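Local atomic coordinates of levansucrase (Bacillus megaterium, PDB entry 3OM4), a protein that belongs to the levansucrase/invertase family and folds as a five-bladed beta-propeller. Residues A[105-109]-A[185-189]; A[329-333]-A[402-406]. The protein carries 1 engineered substitution. All blocks are in the same frame, centred on the assembly; numbering follows the deposited sequence.

Contact 1: residues A[105-109]-A[185-189]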
loop_
_atom_site.group_PDB
_atom_site.type_symbol
_atom_site.label_atom_id
_atom_site.label_comp_id
_atom_site.label_asym_id
_atom_site.label_seq_id
_atom_site.Cartn_x
_atom_site.Cartn_y
_atom_site.Cartn_z
ATOM N N PHE A 105 -16.525 -6.015 3.400
ATOM C CA PHE A 105 -17.418 -5.291 4.297
ATOM C C PHE A 105 -18.228 -4.282 3.493
ATOM O O PHE A 105 -17.755 -3.767 2.479
ATOM C CB PHE A 105 -16.630 -4.569 5.394
ATOM C CG PHE A 105 -15.961 -5.488 6.374
ATOM C CD1 PHE A 105 -16.632 -5.915 7.516
ATOM C CD2 PHE A 105 -14.652 -5.916 6.165
ATOM C CE1 PHE A 105 -16.017 -6.764 8.430
ATOM C CE2 PHE A 105 -14.025 -6.765 7.074
ATOM C CZ PHE A 105 -14.707 -7.188 8.209
ATOM N N TYR A 106 -19.444 -4.001 3.952
ATOM C CA TYR A 106 -20.321 -3.057 3.259
ATOM C C TYR A 106 -21.210 -2.264 4.213
ATOM O O TYR A 106 -21.519 -2.715 5.313
ATOM C CB TYR A 106 -21.167 -3.778 2.205
ATOM C CG TYR A 106 -22.141 -4.791 2.765
ATOM C CD1 TYR A 106 -23.495 -4.480 2.900
ATOM C CD2 TYR A 106 -21.713 -6.063 3.157
ATOM C CE1 TYR A 106 -24.396 -5.402 3.408
ATOM C CE2 TYR A 106 -22.607 -6.993 3.671
ATOM C CZ TYR A 106 -23.949 -6.654 3.792
ATOM O OH TYR A 106 -24.843 -7.562 4.297
ATOM N N LYS A 107 -21.620 -1.082 3.768
ATOM C CA LYS A 107 -22.366 -0.147 4.604
ATOM C C LYS A 107 -23.287 0.686 3.722
ATOM O O LYS A 107 -22.880 1.150 2.656
ATOM C CB LYS A 107 -21.387 0.759 5.367
ATOM C CG LYS A 107 -22.017 1.896 6.171
ATOM C CD LYS A 107 -20.966 2.852 6.761
ATOM C CE LYS A 107 -20.256 3.703 5.699
ATOM N NZ LYS A 107 -21.158 4.633 4.959
ATOM N N LYS A 108 -24.531 0.858 4.166
ATOM C CA LYS A 108 -25.454 1.789 3.523
ATOM C C LYS A 108 -24.759 3.140 3.382
ATOM O O LYS A 108 -24.198 3.654 4.351
ATOM C CB LYS A 108 -26.743 1.926 4.341
ATOM C CG LYS A 108 -27.622 0.679 4.361
ATOM C CD LYS A 108 -28.454 0.561 3.090
ATOM C CE LYS A 108 -29.329 -0.683 3.112
ATOM N NZ LYS A 108 -29.941 -0.934 1.775
ATOM N N ALA A 109 -24.784 3.696 2.173
ATOM C CA ALA A 109 -24.024 4.906 1.840
ATOM C C ALA A 109 -24.178 6.042 2.855
ATOM O O ALA A 109 -23.227 6.788 3.101
ATOM C CB ALA A 109 -24.379 5.390 0.435
ATOM N N ASP A 185 -33.316 -6.471 1.078
ATOM C CA ASP A 185 -33.110 -5.017 1.007
ATOM C C ASP A 185 -31.909 -4.477 1.793
ATOM O O ASP A 185 -31.435 -3.373 1.514
ATOM C CB ASP A 185 -34.378 -4.272 1.447
ATOM C CG ASP A 185 -35.340 -4.021 0.299
ATOM O OD1 ASP A 185 -36.073 -4.958 -0.088
ATOM O OD2 ASP A 185 -35.375 -2.876 -0.205
ATOM N N ASN A 186 -31.420 -5.244 2.766
ATOM C CA ASN A 186 -30.343 -4.774 3.645
ATOM C C ASN A 186 -29.071 -5.637 3.658
ATOM O O ASN A 186 -28.191 -5.435 4.500
ATOM C CB ASN A 186 -30.868 -4.557 5.074
ATOM C CG ASN A 186 -31.387 -5.837 5.713
ATOM O OD1 ASN A 186 -30.621 -6.755 6.013
ATOM N ND2 ASN A 186 -32.696 -5.894 5.941
ATOM N N THR A 187 -28.976 -6.581 2.724
ATOM C CA THR A 187 -27.848 -7.514 2.678
ATOM C C THR A 187 -27.198 -7.576 1.292
ATOM O O THR A 187 -27.884 -7.563 0.268
ATOM C CB THR A 187 -28.277 -8.942 3.114
ATOM O OG1 THR A 187 -29.033 -8.871 4.328
ATOM C CG2 THR A 187 -27.065 -9.849 3.339
ATOM N N LEU A 188 -25.868 -7.620 1.283
ATOM C CA LEU A 188 -25.096 -7.955 0.094
ATOM C C LEU A 188 -24.470 -9.329 0.296
ATOM O O LEU A 188 -24.054 -9.670 1.404
ATOM C CB LEU A 188 -23.997 -6.922 -0.160
ATOM C CG LEU A 188 -24.344 -5.549 -0.738
ATOM C CD1 LEU A 188 -23.092 -4.691 -0.781
ATOM C CD2 LEU A 188 -24.953 -5.648 -2.133
ATOM N N LYS A 189 -24.402 -10.108 -0.777
ATOM C CA LYS A 189 -23.837 -11.450 -0.724
ATOM C C LYS A 189 -22.747 -11.609 -1.778
ATOM O O LYS A 189 -22.896 -11.139 -2.905
ATOM C CB LYS A 189 -24.938 -12.493 -0.954
ATOM C CG LYS A 189 -24.468 -13.946 -0.907
ATOM C CD LYS A 189 -25.538 -14.886 -1.433
ATOM C CE LYS A 189 -25.026 -16.316 -1.516
ATOM N NZ LYS A 189 -26.077 -17.251 -2.004
#

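Contact 2: residues A[329-333]-A[402-406]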
loop_
_atom_site.group_PDB
_atom_site.type_symbol
_atom_site.label_atom_id
_atom_site.label_comp_id
_atom_site.label_asym_id
_atom_site.label_seq_id
_atom_site.Cartn_x
_atom_site.Cartn_y
_atom_site.Cartn_z
ATOM N N PHE A 329 -3.695 9.123 -7.751
ATOM C CA PHE A 329 -4.906 9.727 -8.301
ATOM C C PHE A 329 -4.629 11.126 -8.839
ATOM O O PHE A 329 -3.611 11.746 -8.514
ATOM C CB PHE A 329 -6.049 9.758 -7.271
ATOM C CG PHE A 329 -5.700 10.458 -5.983
ATOM C CD1 PHE A 329 -5.783 11.844 -5.880
ATOM C CD2 PHE A 329 -5.304 9.726 -4.867
ATOM C CE1 PHE A 329 -5.465 12.492 -4.689
ATOM C CE2 PHE A 329 -4.985 10.363 -3.669
ATOM C CZ PHE A 329 -5.065 11.749 -3.582
ATOM N N LYS A 330 -5.552 11.611 -9.662
ATOM C CA LYS A 330 -5.439 12.914 -10.290
ATOM C C LYS A 330 -6.266 13.940 -9.527
ATOM O O LYS A 330 -7.435 13.699 -9.223
ATOM C CB LYS A 330 -5.910 12.834 -11.745
ATOM C CG LYS A 330 -5.623 14.071 -12.581
ATOM C CD LYS A 330 -6.147 13.890 -13.992
ATOM C CE LYS A 330 -5.542 14.902 -14.948
ATOM N NZ LYS A 330 -5.991 14.636 -16.345
ATOM N N LYS A 331 -5.644 15.076 -9.224
ATOM C CA LYS A 331 -6.301 16.178 -8.532
ATOM C C LYS A 331 -5.801 17.498 -9.109
ATOM O O LYS A 331 -4.597 17.677 -9.310
ATOM C CB LYS A 331 -6.029 16.100 -7.026
ATOM C CG LYS A 331 -6.850 17.066 -6.183
ATOM C CD LYS A 331 -6.429 17.013 -4.725
ATOM C CE LYS A 331 -7.217 18.002 -3.880
ATOM N NZ LYS A 331 -6.834 19.418 -4.154
ATOM N N ASP A 332 -6.733 18.412 -9.386
ATOM C CA ASP A 332 -6.413 19.727 -9.965
ATOM C C ASP A 332 -5.471 19.639 -11.170
ATOM O O ASP A 332 -4.575 20.470 -11.326
ATOM C CB ASP A 332 -5.814 20.667 -8.905
ATOM C CG ASP A 332 -6.702 20.832 -7.686
ATOM O OD1 ASP A 332 -7.937 20.945 -7.843
ATOM O OD2 ASP A 332 -6.152 20.858 -6.564
ATOM N N GLY A 333 -5.669 18.623 -12.008
ATOM C CA GLY A 333 -4.859 18.427 -13.211
ATOM C C GLY A 333 -3.484 17.819 -12.986
ATOM O O GLY A 333 -2.723 17.631 -13.939
ATOM N N LYS A 402 -15.627 16.343 -4.253
ATOM C CA LYS A 402 -15.393 17.785 -4.258
ATOM C C LYS A 402 -14.490 18.184 -3.094
ATOM O O LYS A 402 -14.328 17.426 -2.134
ATOM C CB LYS A 402 -16.722 18.551 -4.205
ATOM C CG LYS A 402 -17.507 18.382 -2.906
ATOM C CD LYS A 402 -18.999 18.660 -3.092
ATOM C CE LYS A 402 -19.317 20.150 -3.088
ATOM N NZ LYS A 402 -20.784 20.384 -3.227
ATOM N N GLY A 403 -13.905 19.374 -3.190
ATOM C CA GLY A 403 -13.047 19.898 -2.133
ATOM C C GLY A 403 -11.587 19.536 -2.313
ATOM O O GLY A 403 -11.233 18.733 -3.184
ATOM N N ASP A 404 -10.741 20.133 -1.478
ATOM C CA ASP A 404 -9.296 19.943 -1.561
ATOM C C ASP A 404 -8.778 18.919 -0.554
ATOM O O ASP A 404 -7.588 18.584 -0.545
ATOM C CB ASP A 404 -8.572 21.283 -1.393
ATOM C CG ASP A 404 -8.867 22.250 -2.529
ATOM O OD1 ASP A 404 -8.962 21.803 -3.695
ATOM O OD2 ASP A 404 -8.993 23.460 -2.256
ATOM N N ASN A 405 -9.681 18.416 0.284
ATOM C CA ASN A 405 -9.326 17.419 1.283
ATOM C C ASN A 405 -9.444 16.004 0.744
ATOM O O ASN A 405 -10.303 15.715 -0.087
ATOM C CB ASN A 405 -10.197 17.568 2.533
ATOM C CG ASN A 405 -9.991 18.895 3.235
ATOM O OD1 ASN A 405 -8.883 19.433 3.267
ATOM N ND2 ASN A 405 -11.062 19.428 3.814
ATOM N N VAL A 406 -8.553 15.138 1.212
ATOM C CA VAL A 406 -8.676 13.701 0.999
ATOM C C VAL A 406 -8.889 13.049 2.360
ATOM O O VAL A 406 -8.471 13.594 3.385
ATOM C CB VAL A 406 -7.435 13.094 0.282
ATOM C CG1 VAL A 406 -7.283 13.684 -1.115
ATOM C CG2 VAL A 406 -6.150 13.296 1.104
#

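Contact 1: residues A[105-109]-A[185-189]
At the interface between two successive blades of the five-bladed beta-propeller, Tyr-106 on strand 101-108 meets Leu-188 near the start of strand 187-200. The two segments run roughly antiparallel, yet no backbone ladder forms between them; side chains of 105-109 bond instead to backbone atoms of 185-189. Leu-188 lays its CB over the centre of the tyrosine ring, 3.8 Å from the centroid and almost on the ring normal, a CH-pi contact. Its CD1 reaches back along the ring to Tyr-106 CB at 3.7 Å. A chi1 of 64° tucks Tyr-106 CG over its own backbone and sends the ring across to the facing strand. There its hydroxyl accepts a hydrogen bond from the backbone N-H of Leu-188 (Leu-188 N to Tyr-106 OH 3.2 Å, 157° at the hydrogen). The carbonyl O of Asn-186 lies at the ring edge, near its plane, and takes its hydrogen bond from Lys-118 NZ. Tyr-84 packs edge-to-face with Tyr-106, and its hydroxyl hydrogen-bonds to Lys-108 NZ. The ammonium group of Lys-108 is therefore gripped by two partners. The second lies across the interface: after a bend at chi2 (-80°) the lysine chain runs out straight, and NZ meets Asp-185 O at 2.9 Å, in the carbonyl plane.

Contact 2: residues A[329-333]-A[402-406]
A salt-bridge network centred on Lys-331 links the end of strand 326-331 to the loop that leads into strand 405-412. The lysine leaves its strand with CG anti to the backbone N (chi1 -171°), stays extended through chi3 and bends only at chi4, which turns NZ between two carboxylates. NZ lies 2.9 Å from OD2 of Asp-332, its neighbour in sequence, and approaches from above the carboxylate plane. Across the contact it donates to Asp-404 OD1 at 3.2 Å, on the anti side and also tilted out of plane. These strands belong to consecutive four-stranded antiparallel blades of the beta-propeller, so the network bridges one blade to the next; a further hydrogen bond from Lys-331 NZ to the carbonyl O of Ile-433 ties it to strand 424-434. The two carboxylates are turned 76° against each other, with Asp-332 OD2 and Asp-404 OD1 4.1 Å apart; the shared ammonium group probably offsets their repulsion. Lys-331 CE also rests against the backbone, 3.4 Å from Asp-404 O. Deeper between the blades, the buried side chains of Phe-329 and Val-406 meet where ring atom CZ of Phe-329 touches Val-406 CG1 at 3.8 Å, while Ala-397 of strand 392-398 packs against both.

Overall arrangement
Both contacts join blades that follow one another in the chain, and contact 1 closes before contact 2 opens. Their centres are 28 Å apart and their nearest atoms about 14 Å apart, so the two do not touch. Contact 1 lies farther out, about 25 Å from the centre of the chain against about 19 Å for contact 2. The strands used differ: counting 60-72 and 142-150 as the first strands of their blades, 101-108 and 187-200 are third and fourth in chain order, whereas 326-331 and 405-412 are first and second. In both, a lysine spans the gap between blades, to a backbone carbonyl in contact 1 and to a carboxylate in contact 2.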